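Local coordinates for A-type flavoprotein (Giardia intestinalis, PDB 2Q9U) that binds FMN and a mu-oxo-diiron centre and probably scavenges O2, as a flavodiiron protein passing electrons from the flavin to the irons, at residues D264-T269 with A314-N319; T270-L275 with E387-A392; G348-S353 with G377-F382. All blocks are in the same frame, centred on the assembly; numbering follows the deposited sequence.

All three contacts belong to the flavodoxin-like domain, all are largely buried, and all touch the same FMN, yet their chemistry differs. Interaction 1 joins the loops that follow two neighbouring strands; few bonds run directly between them, while several N-H and hydroxyl groups of 264-269 turn to the phosphate and Thr317 O takes a ribityl hydroxyl. Interaction 2 lies on the helical layer and is almost wholly apolar, reaching the cofactor through one threonine. Interaction 3 is backbone pairing between the last two strands of the sheet, with Thr379 and Lys381 on its more exposed side. Met273 of interaction 2 packs on Ile378 and Phe380 of interaction 3, and Thr270 lies against Pro316 of interaction 1.

Interaction 1: residues D264-T269 with A314-N319; sequences DSMYGT and ASPTLN. With FMN (flavin mononucleotide), chain F.
A carbon set against a buried carbonyl is the oddity here: Pro316 CD lies 3.1 Å from Asp264 O, an oxygen with no hydrogen-bonding partner in the model. The backbone bond from Asp264 N to Ala314 O is weak, at 3.3 Å, and beyond it both loops turn to FMN. Met266 bridges them again. Its chain is extended until a bend at chi3 (-70°), which brings CE to 3.8 Å from Pro316 CG, while SD rests 3.8 Å from Leu318 CD1; a flexible thioether can fit both a rigid ring and a branched chain. That Leu318 CD1 is 3.3 Å from flavin C6. Residues 265-269 make most of the phosphate loop, which Thr270 completes: Met266 N and Tyr267 N donate to O2P, Ser265 OG to O1P, and Thr269 N and OG1 to O3P. Gly268 makes the turn with a positive phi (90°), where a CB would jam against the preceding carbonyl. Thr317 O accepts a bond from ribityl O2'. The loops follow strands 258-263 and 310-314, neighbours in the parallel sheet, and lead to helices 269-283 and 324-336, the latter supplying Ser325 to bind Asp264 OD2.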
# COMPACT_ATOMS: atom_id res chain seq x y z
N ASP A 264 8.78 -14.86 -6.84
CA ASP A 264 9.28 -13.55 -6.49
C ASP A 264 10.72 -13.50 -7.03
O ASP A 264 11.30 -14.53 -7.37
CB ASP A 264 9.24 -13.34 -4.97
CG ASP A 264 9.20 -11.86 -4.56
OD1 ASP A 264 9.56 -10.99 -5.40
OD2 ASP A 264 8.86 -11.58 -3.39
N SER A 265 11.28 -12.32 -7.12
CA SER A 265 12.59 -12.15 -7.75
C SER A 265 13.18 -10.88 -7.14
O SER A 265 12.45 -9.99 -6.79
CB SER A 265 12.41 -12.01 -9.29
OG SER A 265 13.66 -11.96 -9.97
N MET A 266 14.50 -10.81 -7.01
CA MET A 266 15.18 -9.62 -6.48
C MET A 266 15.83 -8.75 -7.56
O MET A 266 15.71 -7.51 -7.54
CB MET A 266 16.21 -10.06 -5.45
CG MET A 266 15.55 -10.68 -4.23
SD MET A 266 16.71 -11.17 -2.95
CE MET A 266 17.52 -12.55 -3.74
N TYR A 267 16.53 -9.39 -8.50
CA TYR A 267 17.16 -8.67 -9.61
C TYR A 267 16.63 -9.11 -10.99
O TYR A 267 17.18 -8.74 -12.02
CB TYR A 267 18.69 -8.76 -9.56
CG TYR A 267 19.31 -7.88 -8.49
CD1 TYR A 267 19.65 -6.54 -8.77
CD2 TYR A 267 19.58 -8.39 -7.22
CE1 TYR A 267 20.22 -5.70 -7.78
CE2 TYR A 267 20.16 -7.56 -6.22
CZ TYR A 267 20.47 -6.21 -6.51
OH TYR A 267 21.03 -5.41 -5.53
N GLY A 268 15.56 -9.89 -10.99
CA GLY A 268 14.79 -10.05 -12.24
C GLY A 268 15.19 -11.19 -13.17
O GLY A 268 14.52 -11.41 -14.18
N THR A 269 16.25 -11.93 -12.85
CA THR A 269 16.63 -13.05 -13.74
C THR A 269 15.67 -14.25 -13.62
O THR A 269 15.36 -14.89 -14.63
CB THR A 269 18.11 -13.50 -13.59
OG1 THR A 269 18.32 -14.10 -12.31
CG2 THR A 269 19.07 -12.29 -13.78
N ALA A 314 8.60 -20.33 -8.15
CA ALA A 314 9.98 -19.96 -8.39
C ALA A 314 10.43 -18.90 -7.40
O ALA A 314 9.64 -18.07 -6.98
CB ALA A 314 10.16 -19.47 -9.80
N SER A 315 11.71 -18.96 -7.06
CA SER A 315 12.34 -17.97 -6.19
C SER A 315 13.86 -18.06 -6.33
O SER A 315 14.38 -19.17 -6.45
CB SER A 315 11.97 -18.25 -4.72
OG SER A 315 12.70 -17.44 -3.83
N PRO A 316 14.56 -16.91 -6.28
CA PRO A 316 16.00 -17.02 -6.00
C PRO A 316 16.26 -17.50 -4.58
O PRO A 316 15.36 -17.45 -3.72
CB PRO A 316 16.51 -15.58 -6.19
CG PRO A 316 15.34 -14.71 -5.94
CD PRO A 316 14.15 -15.52 -6.51
N THR A 317 17.47 -17.99 -4.34
CA THR A 317 17.89 -18.32 -2.99
C THR A 317 18.16 -17.03 -2.22
O THR A 317 18.95 -16.17 -2.66
CB THR A 317 19.11 -19.28 -2.98
OG1 THR A 317 18.73 -20.55 -3.54
CG2 THR A 317 19.59 -19.53 -1.54
N LEU A 318 17.46 -16.87 -1.11
CA LEU A 318 17.69 -15.76 -0.20
C LEU A 318 18.01 -16.35 1.16
O LEU A 318 17.16 -17.04 1.75
CB LEU A 318 16.44 -14.87 -0.12
CG LEU A 318 16.49 -13.64 0.82
CD1 LEU A 318 17.64 -12.68 0.45
CD2 LEU A 318 15.13 -12.91 0.80
N ASN A 319 19.24 -16.12 1.63
CA ASN A 319 19.70 -16.58 2.95
C ASN A 319 19.41 -18.05 3.15
O ASN A 319 18.78 -18.43 4.14
CB ASN A 319 19.06 -15.74 4.07
CG ASN A 319 19.28 -14.24 3.89
OD1 ASN A 319 20.35 -13.82 3.46
ND2 ASN A 319 18.27 -13.44 4.19
N1 FMN F . 22.55 -16.93 -3.14
C2 FMN F . 22.75 -18.13 -2.53
O2 FMN F . 23.13 -19.10 -3.21
N3 FMN F . 22.56 -18.26 -1.17
C4 FMN F . 22.12 -17.19 -0.40
O4 FMN F . 21.84 -17.41 0.78
C4A FMN F . 21.90 -15.95 -1.02
N5 FMN F . 21.50 -14.82 -0.30
C5A FMN F . 21.31 -13.62 -0.97
C6 FMN F . 20.90 -12.48 -0.27
C7 FMN F . 20.70 -11.26 -0.93
C7M FMN F . 20.46 -10.03 -0.09
C8 FMN F . 20.91 -11.16 -2.30
C8M FMN F . 20.60 -9.89 -3.06
C9 FMN F . 21.32 -12.29 -3.01
C9A FMN F . 21.52 -13.52 -2.36
N10 FMN F . 21.92 -14.65 -3.07
C10 FMN F . 22.13 -15.84 -2.40
C1' FMN F . 22.17 -14.60 -4.55
C2' FMN F . 20.88 -14.60 -5.35
O2' FMN F . 20.16 -15.83 -5.25
C3' FMN F . 21.28 -14.22 -6.78
O3' FMN F . 21.58 -12.83 -6.77
C4' FMN F . 20.23 -14.48 -7.84
O4' FMN F . 20.82 -14.34 -9.12
C5' FMN F . 19.06 -13.51 -7.73
O5' FMN F . 18.02 -13.94 -8.59
P FMN F . 17.04 -12.85 -9.19
O1P FMN F . 15.84 -13.63 -9.72
O2P FMN F . 16.65 -11.92 -8.08
O3P FMN F . 17.69 -12.06 -10.31

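Interaction 2: residues T270-L275 with E387-A392; sequences THRMAL and ELLEQA. With FMN (flavin mononucleotide), chain F.
Two helices on one face of the flavodoxin-like sheet, 269-283 and 386-409, meet where Met273 reaches across to Leu388, Leu389 and Ala392. The segment axes approach to 8.9 Å and cross at -50°, leaving room for one layer of side chains. Met273 is the largest contributor to that layer. Its chi2 and chi3 turn the same way (-79° and -81°), coiling the chain so that SD and CE lie against the other helix. SD sits 3.8 Å from Leu389 CD2, and the CE methyl comes to 3.6 Å from Leu388 O and 3.9 Å from Ala392 CB. The small alanine suits its place because its methyl also fits 3.6 Å from Met273 O.

Nearer the third subunit, Arg272 and Leu389 cross at about a right angle. The arginine's CG is 3.8 Å from Leu389 CD2, and a bend at chi2 carries the guanidinium round until one face lies over the leucine, with CD1 4.2 Å above its plane. A long chain with a flat charged end suits this partly exposed place. Tyr7 of the third subunit packs against both residues.

Thr270 turns to FMN instead, giving O1P two bonds, from N and from OG1, the latter 2.7 Å long; OG1 also takes a bond from Ala349 N. Because Thr270 is in the first turn of helix 269-283, the N-H groups at that helix end would probably help balance the phosphate charge. Beneath the helix pair, Met273 and Leu388 rest on Phe380 of edge strand 378-381, while Ala274 faces Leu290 and Phe347 of strands 287-292 and 344-350.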
# COMPACT_ATOMS: atom_id res chain seq x y z
N THR A 270 15.22 -14.54 -12.39
CA THR A 270 14.19 -15.57 -12.19
C THR A 270 12.89 -15.15 -12.92
O THR A 270 12.18 -15.99 -13.51
CB THR A 270 13.90 -15.88 -10.70
OG1 THR A 270 15.11 -16.24 -10.02
CG2 THR A 270 12.92 -17.05 -10.57
N HIS A 271 12.59 -13.86 -12.86
CA HIS A 271 11.48 -13.28 -13.64
C HIS A 271 11.60 -13.49 -15.16
O HIS A 271 10.63 -13.90 -15.81
CB HIS A 271 11.31 -11.80 -13.32
CG HIS A 271 10.18 -11.18 -14.07
ND1 HIS A 271 8.89 -11.18 -13.60
CD2 HIS A 271 10.13 -10.59 -15.30
CE1 HIS A 271 8.10 -10.59 -14.49
NE2 HIS A 271 8.83 -10.23 -15.52
N ARG A 272 12.76 -13.20 -15.74
CA ARG A 272 12.95 -13.40 -17.19
C ARG A 272 12.83 -14.88 -17.60
O ARG A 272 12.24 -15.20 -18.63
CB ARG A 272 14.29 -12.86 -17.67
CG ARG A 272 14.52 -13.02 -19.19
CD ARG A 272 13.64 -12.03 -19.95
NE ARG A 272 13.57 -12.23 -21.41
CZ ARG A 272 12.87 -13.19 -22.04
NH1 ARG A 272 12.20 -14.12 -21.37
NH2 ARG A 272 12.88 -13.22 -23.36
N MET A 273 13.37 -15.78 -16.78
CA MET A 273 13.21 -17.20 -17.06
C MET A 273 11.73 -17.60 -16.98
O MET A 273 11.25 -18.43 -17.78
CB MET A 273 14.02 -18.04 -16.10
CG MET A 273 15.50 -17.91 -16.31
SD MET A 273 16.02 -18.90 -17.70
CE MET A 273 16.10 -20.49 -16.85
N ALA A 274 11.02 -17.00 -16.02
CA ALA A 274 9.57 -17.22 -15.89
C ALA A 274 8.85 -16.85 -17.16
O ALA A 274 7.94 -17.58 -17.58
CB ALA A 274 8.98 -16.43 -14.69
N LEU A 275 9.24 -15.73 -17.78
CA LEU A 275 8.58 -15.31 -19.02
C LEU A 275 8.80 -16.32 -20.16
O LEU A 275 7.90 -16.58 -20.96
CB LEU A 275 9.04 -13.90 -19.45
CG LEU A 275 8.55 -12.70 -18.62
CD1 LEU A 275 9.34 -11.43 -19.01
CD2 LEU A 275 7.03 -12.49 -18.81
N GLU A 387 20.58 -19.91 -23.97
CA GLU A 387 20.43 -21.35 -23.84
C GLU A 387 19.49 -21.71 -22.69
O GLU A 387 18.66 -22.61 -22.82
CB GLU A 387 21.79 -22.04 -23.66
N LEU A 388 19.66 -21.01 -21.56
CA LEU A 388 18.80 -21.20 -20.39
C LEU A 388 17.35 -20.79 -20.65
O LEU A 388 16.44 -21.50 -20.24
CB LEU A 388 19.36 -20.47 -19.16
CG LEU A 388 20.36 -21.24 -18.30
CD1 LEU A 388 21.18 -20.24 -17.46
CD2 LEU A 388 19.69 -22.28 -17.40
N LEU A 389 17.13 -19.66 -21.33
CA LEU A 389 15.78 -19.27 -21.76
C LEU A 389 15.10 -20.35 -22.64
O LEU A 389 13.90 -20.62 -22.49
CB LEU A 389 15.83 -17.94 -22.53
CG LEU A 389 16.33 -16.72 -21.73
CD1 LEU A 389 16.37 -15.50 -22.64
CD2 LEU A 389 15.41 -16.46 -20.53
N GLU A 390 15.86 -20.94 -23.55
CA GLU A 390 15.37 -22.04 -24.37
C GLU A 390 14.99 -23.25 -23.52
O GLU A 390 13.95 -23.88 -23.75
CB GLU A 390 16.42 -22.43 -25.42
CG GLU A 390 15.97 -23.57 -26.29
CD GLU A 390 16.94 -23.89 -27.40
OE1 GLU A 390 18.13 -24.10 -27.10
OE2 GLU A 390 16.50 -23.94 -28.57
N GLN A 391 15.82 -23.58 -22.53
CA GLN A 391 15.52 -24.68 -21.63
C GLN A 391 14.23 -24.37 -20.83
O GLN A 391 13.39 -25.26 -20.61
CB GLN A 391 16.71 -24.94 -20.70
CG GLN A 391 16.48 -26.04 -19.70
CD GLN A 391 17.69 -26.30 -18.83
OE1 GLN A 391 18.66 -25.54 -18.85
NE2 GLN A 391 17.64 -27.39 -18.05
N ALA A 392 14.08 -23.11 -20.44
CA ALA A 392 12.88 -22.68 -19.70
C ALA A 392 11.66 -22.81 -20.58
O ALA A 392 10.63 -23.30 -20.14
CB ALA A 392 13.04 -21.24 -19.18
N1 FMN F . 22.55 -16.93 -3.14
C2 FMN F . 22.75 -18.13 -2.53
O2 FMN F . 23.13 -19.10 -3.21
N3 FMN F . 22.56 -18.26 -1.17
C4 FMN F . 22.12 -17.19 -0.40
O4 FMN F . 21.84 -17.41 0.78
C4A FMN F . 21.90 -15.95 -1.02
N5 FMN F . 21.50 -14.82 -0.30
C5A FMN F . 21.31 -13.62 -0.97
C6 FMN F . 20.90 -12.48 -0.27
C7 FMN F . 20.70 -11.26 -0.93
C7M FMN F . 20.46 -10.03 -0.09
C8 FMN F . 20.91 -11.16 -2.30
C8M FMN F . 20.60 -9.89 -3.06
C9 FMN F . 21.32 -12.29 -3.01
C9A FMN F . 21.52 -13.52 -2.36
N10 FMN F . 21.92 -14.65 -3.07
C10 FMN F . 22.13 -15.84 -2.40
C1' FMN F . 22.17 -14.60 -4.55
C2' FMN F . 20.88 -14.60 -5.35
O2' FMN F . 20.16 -15.83 -5.25
C3' FMN F . 21.28 -14.22 -6.78
O3' FMN F . 21.58 -12.83 -6.77
C4' FMN F . 20.23 -14.48 -7.84
O4' FMN F . 20.82 -14.34 -9.12
C5' FMN F . 19.06 -13.51 -7.73
O5' FMN F . 18.02 -13.94 -8.59
P FMN F . 17.04 -12.85 -9.19
O1P FMN F . 15.84 -13.63 -9.72
O2P FMN F . 16.65 -11.92 -8.08
O3P FMN F . 17.69 -12.06 -10.31

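Interaction 3: residues G348-S353 with G377-F382; sequences GAFGWS and GITFKF. With FMN (flavin mononucleotide), chain F.
Phe350 packs on Thr379, Phe380 and Lys381 where strands 344-350 and 378-381 run parallel, the two ends of a beta-alpha-beta crossover through helix 356-367 that completes one edge of the flavodoxin-like sheet. Phe350 CB is 3.8 Å from FMN O2. With CG lodged between the backbone N and the carbonyl carbon (chi1 64°), the ring folds back over the neighbouring strand. CD1 closes to 3.4 Å from Phe380 O. Further out, CE1 meets Thr379 CB at 3.8 Å, at the ring edge, while on the other flank CE2 reaches Lys381 CB at 4.1 Å; Lys381 N lies over one face, off its centre. A flat aromatic ring suits this position, spread along the backbone.

The main chain holds the strands together. Gly348 N donates to Ile378 O, Phe350 N to Phe380 O, and Phe382 N to Phe350 O, the last at 2.9 Å. On the sheet face carrying Ala349 and Phe380, the small alanine leaves room for the phenyl ring, whose face lies over Ala349 CA.

Beyond the strand, Gly351 sits with its CA over the face of Phe382, a CH-pi contact 3.8 Å from the ring centroid. There is little room for a CB here, beside Phe382 CZ and Trp352 CE3, which suits glycine. One face of the Trp352 indole lies over the flavin, with FMN C2 3.5 Å above the indole plane; the indole also meets Trp153 of the second subunit edge to face. Trp352 N and Ser353 N donate to flavin O2, and Gly351 N is shared between N1 and O2, which would probably steady negative charge on a reduced ring. Of these, Ser353 N donates at 2.8 Å to O2, nearly straight at 169°.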
# COMPACT_ATOMS: atom_id res chain seq x y z
N GLY A 348 14.67 -21.40 -10.36
CA GLY A 348 15.15 -20.20 -9.69
C GLY A 348 16.64 -20.03 -9.78
O GLY A 348 17.37 -21.00 -9.98
N ALA A 349 17.07 -18.78 -9.63
CA ALA A 349 18.49 -18.42 -9.60
C ALA A 349 19.13 -18.69 -8.25
O ALA A 349 18.45 -18.80 -7.24
CB ALA A 349 18.64 -16.94 -9.99
N PHE A 350 20.45 -18.78 -8.21
CA PHE A 350 21.16 -18.76 -6.93
C PHE A 350 22.54 -18.14 -7.18
O PHE A 350 22.97 -18.00 -8.34
CB PHE A 350 21.27 -20.16 -6.31
CG PHE A 350 22.09 -21.13 -7.14
CD1 PHE A 350 21.51 -21.86 -8.16
CD2 PHE A 350 23.46 -21.29 -6.89
CE1 PHE A 350 22.28 -22.78 -8.94
CE2 PHE A 350 24.24 -22.19 -7.66
CZ PHE A 350 23.65 -22.92 -8.68
N GLY A 351 23.21 -17.78 -6.10
CA GLY A 351 24.51 -17.14 -6.17
C GLY A 351 25.63 -18.11 -5.90
O GLY A 351 26.62 -18.14 -6.65
N TRP A 352 25.52 -18.89 -4.84
CA TRP A 352 26.60 -19.80 -4.45
C TRP A 352 26.13 -21.16 -4.00
O TRP A 352 26.83 -22.15 -4.20
CB TRP A 352 27.53 -19.18 -3.40
CG TRP A 352 26.84 -18.55 -2.23
CD1 TRP A 352 26.59 -19.12 -1.02
CD2 TRP A 352 26.30 -17.23 -2.18
NE1 TRP A 352 25.93 -18.22 -0.21
CE2 TRP A 352 25.75 -17.05 -0.90
CE3 TRP A 352 26.24 -16.17 -3.10
CZ2 TRP A 352 25.13 -15.85 -0.51
CZ3 TRP A 352 25.62 -14.98 -2.72
CH2 TRP A 352 25.07 -14.84 -1.42
N SER A 353 24.93 -21.23 -3.43
CA SER A 353 24.40 -22.49 -2.93
C SER A 353 22.90 -22.57 -3.24
O SER A 353 22.13 -21.76 -2.78
CB SER A 353 24.68 -22.66 -1.44
OG SER A 353 24.06 -23.84 -0.91
N GLY A 377 14.11 -29.37 -11.36
CA GLY A 377 13.74 -28.06 -11.88
C GLY A 377 14.81 -27.44 -12.77
O GLY A 377 15.58 -28.15 -13.44
N ILE A 378 14.84 -26.11 -12.81
CA ILE A 378 15.91 -25.41 -13.51
C ILE A 378 16.53 -24.44 -12.52
O ILE A 378 15.83 -23.65 -11.92
CB ILE A 378 15.43 -24.66 -14.77
CG1 ILE A 378 14.94 -25.65 -15.84
CG2 ILE A 378 16.54 -23.76 -15.31
CD1 ILE A 378 14.15 -25.02 -16.94
N THR A 379 17.84 -24.56 -12.30
CA THR A 379 18.56 -23.61 -11.48
C THR A 379 19.77 -23.11 -12.26
O THR A 379 20.25 -23.76 -13.21
CB THR A 379 19.00 -24.20 -10.13
OG1 THR A 379 19.83 -25.35 -10.35
CG2 THR A 379 17.80 -24.65 -9.35
N PHE A 380 20.25 -21.94 -11.88
CA PHE A 380 21.39 -21.33 -12.55
C PHE A 380 22.01 -20.30 -11.62
O PHE A 380 21.33 -19.70 -10.78
CB PHE A 380 20.97 -20.68 -13.87
CG PHE A 380 19.87 -19.66 -13.73
CD1 PHE A 380 18.53 -20.07 -13.63
CD2 PHE A 380 20.17 -18.31 -13.67
CE1 PHE A 380 17.51 -19.14 -13.48
CE2 PHE A 380 19.17 -17.36 -13.53
CZ PHE A 380 17.83 -17.77 -13.42
N LYS A 381 23.31 -20.09 -11.78
CA LYS A 381 24.05 -19.10 -11.00
C LYS A 381 24.05 -17.69 -11.59
O LYS A 381 24.57 -17.46 -12.64
CB LYS A 381 25.46 -19.61 -10.67
CG LYS A 381 26.37 -18.62 -10.11
CD LYS A 381 27.79 -19.16 -10.06
CE LYS A 381 27.85 -20.51 -9.47
NZ LYS A 381 28.92 -20.62 -8.45
N PHE A 382 23.40 -16.79 -10.89
CA PHE A 382 23.38 -15.37 -11.15
C PHE A 382 22.55 -14.87 -12.32
O PHE A 382 21.70 -14.07 -12.13
CB PHE A 382 24.76 -14.75 -11.11
CG PHE A 382 25.25 -14.50 -9.75
CD1 PHE A 382 24.54 -13.69 -8.89
CD2 PHE A 382 26.38 -15.11 -9.30
CE1 PHE A 382 24.96 -13.50 -7.65
CE2 PHE A 382 26.81 -14.88 -8.02
CZ PHE A 382 26.10 -14.08 -7.20
N1 FMN F . 22.55 -16.93 -3.14
C2 FMN F . 22.75 -18.13 -2.53
O2 FMN F . 23.13 -19.10 -3.21
N3 FMN F . 22.56 -18.26 -1.17
C4 FMN F . 22.12 -17.19 -0.40
O4 FMN F . 21.84 -17.41 0.78
C4A FMN F . 21.90 -15.95 -1.02
N5 FMN F . 21.50 -14.82 -0.30
C5A FMN F . 21.31 -13.62 -0.97
C6 FMN F . 20.90 -12.48 -0.27
C7 FMN F . 20.70 -11.26 -0.93
C7M FMN F . 20.46 -10.03 -0.09
C8 FMN F . 20.91 -11.16 -2.30
C8M FMN F . 20.60 -9.89 -3.06
C9 FMN F . 21.32 -12.29 -3.01
C9A FMN F . 21.52 -13.52 -2.36
N10 FMN F . 21.92 -14.65 -3.07
C10 FMN F . 22.13 -15.84 -2.40
C1' FMN F . 22.17 -14.60 -4.55
C2' FMN F . 20.88 -14.60 -5.35
O2' FMN F . 20.16 -15.83 -5.25
C3' FMN F . 21.28 -14.22 -6.78
O3' FMN F . 21.58 -12.83 -6.77
C4' FMN F . 20.23 -14.48 -7.84
O4' FMN F . 20.82 -14.34 -9.12
C5' FMN F . 19.06 -13.51 -7.73
O5' FMN F . 18.02 -13.94 -8.59
P FMN F . 17.04 -12.85 -9.19
O1P FMN F . 15.84 -13.63 -9.72
O2P FMN F . 16.65 -11.92 -8.08
O3P FMN F . 17.69 -12.06 -10.31